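Peroxin 22 (Pichia angusta, PDB 5NKZ) is probably involved in peroxisome biogenesis and forms a complex with the ubiquitin-conjugating enzyme Pex4p through its soluble domain. Local coordinates at residues V57-S62 with H79-V84. Residues are numbered along the deposited sequence; the frame is centred on the assembly and turned at random.
Sequences VILHPS and HQVIQV
Val57 bridges Val81 in parallel register by bonding its neighbours Gln80 and Ile82, and the backbone pairing runs on as far as Val84. Val57 N donates to Gln80 O at 2.9 Å and Val57 O accepts from Ile82 N; Leu59 N then reaches Ile82 O at 3.0 Å. Beyond the strands the pairing slackens, and Val84 N meets Leu59 O only weakly, at 3.4 Å.

On the face carrying Val57, Leu59, Val81 and Gln83, CD1 of Leu59 lies 3.5 Å from CG1 of Val81, the two side chains crossing at a slant. Ile58 and Ile82 point to the other face, where Ile58 CG2 touches Val84 CG2 at 4.2 Å. Branched aliphatic residues suit both faces, since Leu59 packs on Phe68 and Val81 on Leu69 of helix 65-71, while Ile58 and Val84 pack against Val93 of helix 87-97.

Gln83 is the polar exception. CG stands opposite the backbone N (chi1 -180°), and a bend at chi2 (61°) folds the amide back over the strand end, where NE2 donates to Val84 O at 2.7 Å and weakly to His60 O at 3.4 Å. Its OE1 accepts a weak bond from Lys65 N, so one amide links the ends of the two strands and, weakly, the start of helix 65-71. A leucine here would probably leave the carbonyls of Val84 and His60 without this donor and lose the weak link to Lys65 N.

Helix 65-71 connects strand 55-59 to strand 81-83 in a beta-alpha-beta crossover, with 81-83 outermost in this chain's parallel sheet. Backbone bonds and apolar contacts thus build the buried core, while Gln83 N, bonded to an acidic side chain of the partner protein's chain, and Ile82 and Val84, packed on that chain, imply that this edge also serves the complex.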
loop_
_atom_site.group_PDB
_atom_site.type_symbol
_atom_site.label_atom_id
_atom_site.label_comp_id
_atom_site.label_asym_id
_atom_site.label_seq_id
_atom_site.Cartn_x
_atom_site.Cartn_y
_atom_site.Cartn_z
ATOM N N VAL C 57 13.187 5.870 -7.905
ATOM C CA VAL C 57 14.265 5.129 -8.530
ATOM C C VAL C 57 14.147 3.615 -8.263
ATOM O O VAL C 57 13.988 3.164 -7.115
ATOM C CB VAL C 57 15.630 5.624 -7.990
ATOM C CG1 VAL C 57 16.759 4.652 -8.303
ATOM C CG2 VAL C 57 15.965 7.009 -8.551
ATOM N N ILE C 58 14.334 2.841 -9.321
ATOM C CA ILE C 58 14.250 1.403 -9.270
ATOM C C ILE C 58 15.609 0.796 -9.654
ATOM O O ILE C 58 16.040 0.879 -10.809
ATOM C CB ILE C 58 13.088 0.939 -10.205
ATOM C CG1 ILE C 58 11.804 1.706 -9.827
ATOM C CG2 ILE C 58 12.855 -0.580 -10.138
ATOM C CD1 ILE C 58 10.779 1.749 -10.926
ATOM N N LEU C 59 16.282 0.168 -8.701
ATOM C CA LEU C 59 17.596 -0.437 -8.995
ATOM C C LEU C 59 17.470 -1.855 -9.543
ATOM O O LEU C 59 16.744 -2.697 -8.995
ATOM C CB LEU C 59 18.504 -0.439 -7.759
ATOM C CG LEU C 59 18.561 0.924 -7.055
ATOM C CD1 LEU C 59 19.083 0.729 -5.643
ATOM C CD2 LEU C 59 19.382 1.942 -7.838
ATOM N N HIS C 60 18.181 -2.097 -10.634
ATOM C CA HIS C 60 18.460 -3.438 -11.136
ATOM C C HIS C 60 19.002 -4.287 -9.980
ATOM O O HIS C 60 19.542 -3.738 -9.011
ATOM C CB HIS C 60 19.520 -3.323 -12.236
ATOM C CG HIS C 60 19.516 -4.430 -13.238
ATOM N ND1 HIS C 60 20.584 -5.284 -13.398
ATOM C CD2 HIS C 60 18.606 -4.783 -14.178
ATOM C CE1 HIS C 60 20.320 -6.142 -14.366
ATOM N NE2 HIS C 60 19.122 -5.865 -14.855
ATOM N N PRO C 61 18.844 -5.622 -10.063
ATOM C CA PRO C 61 19.512 -6.507 -9.101
ATOM C C PRO C 61 21.018 -6.251 -9.022
ATOM O O PRO C 61 21.586 -6.347 -7.941
ATOM C CB PRO C 61 19.251 -7.913 -9.661
ATOM C CG PRO C 61 18.040 -7.782 -10.498
ATOM C CD PRO C 61 17.987 -6.382 -10.994
ATOM N N SER C 62 21.639 -5.924 -10.156
ATOM C CA SER C 62 23.091 -5.635 -10.229
ATOM C C SER C 62 23.533 -4.525 -9.285
ATOM O O SER C 62 24.657 -4.555 -8.813
ATOM C CB SER C 62 23.514 -5.221 -11.642
ATOM O OG SER C 62 23.185 -3.854 -11.865
ATOM N N HIS C 79 13.345 5.836 0.920
ATOM C CA HIS C 79 12.017 5.367 0.513
ATOM C C HIS C 79 11.736 5.544 -0.962
ATOM O O HIS C 79 11.014 4.744 -1.538
ATOM C CB HIS C 79 10.922 6.060 1.309
ATOM C CG HIS C 79 10.779 7.522 0.997
ATOM N ND1 HIS C 79 11.498 8.508 1.654
ATOM C CD2 HIS C 79 9.989 8.163 0.098
ATOM C CE1 HIS C 79 11.150 9.689 1.174
ATOM N NE2 HIS C 79 10.239 9.510 0.231
ATOM N N GLN C 80 12.317 6.587 -1.564
ATOM C CA GLN C 80 12.150 6.875 -2.985
ATOM C C GLN C 80 12.902 5.903 -3.873
ATOM O O GLN C 80 12.754 5.977 -5.083
ATOM C CB GLN C 80 12.656 8.273 -3.350
ATOM C CG GLN C 80 11.884 9.447 -2.771
ATOM C CD GLN C 80 12.428 10.797 -3.275
ATOM O OE1 GLN C 80 12.561 11.768 -2.522
ATOM N NE2 GLN C 80 12.766 10.857 -4.557
ATOM N N VAL C 81 13.726 5.032 -3.296
ATOM C CA VAL C 81 14.566 4.089 -4.034
ATOM C C VAL C 81 14.069 2.670 -3.786
ATOM O O VAL C 81 13.802 2.326 -2.656
ATOM C CB VAL C 81 16.051 4.228 -3.580
ATOM C CG1 VAL C 81 16.950 3.170 -4.230
ATOM C CG2 VAL C 81 16.556 5.627 -3.911
ATOM N N ILE C 82 13.985 1.839 -4.823
ATOM C CA ILE C 82 13.356 0.505 -4.709
ATOM C C ILE C 82 14.276 -0.600 -5.235
ATOM O O ILE C 82 14.522 -0.724 -6.431
ATOM C CB ILE C 82 11.981 0.516 -5.398
ATOM C CG1 ILE C 82 10.957 1.256 -4.518
ATOM C CG2 ILE C 82 11.475 -0.887 -5.638
ATOM C CD1 ILE C 82 9.855 1.926 -5.307
ATOM N N GLN C 83 14.802 -1.386 -4.307
ATOM C CA GLN C 83 15.673 -2.519 -4.626
ATOM C C GLN C 83 14.827 -3.653 -5.149
ATOM O O GLN C 83 13.982 -4.168 -4.446
ATOM C CB GLN C 83 16.425 -3.025 -3.378
ATOM C CG GLN C 83 17.361 -4.198 -3.638
ATOM C CD GLN C 83 18.436 -3.823 -4.617
ATOM O OE1 GLN C 83 19.411 -3.236 -4.234
ATOM N NE2 GLN C 83 18.236 -4.117 -5.885
ATOM N N VAL C 84 15.095 -4.037 -6.382
ATOM C CA VAL C 84 14.456 -5.141 -7.036
ATOM C C VAL C 84 15.502 -6.256 -7.126
ATOM O O VAL C 84 16.701 -5.979 -7.126
ATOM C CB VAL C 84 13.929 -4.660 -8.402
ATOM C CG1 VAL C 84 14.238 -5.621 -9.543
ATOM C CG2 VAL C 84 12.448 -4.308 -8.309
#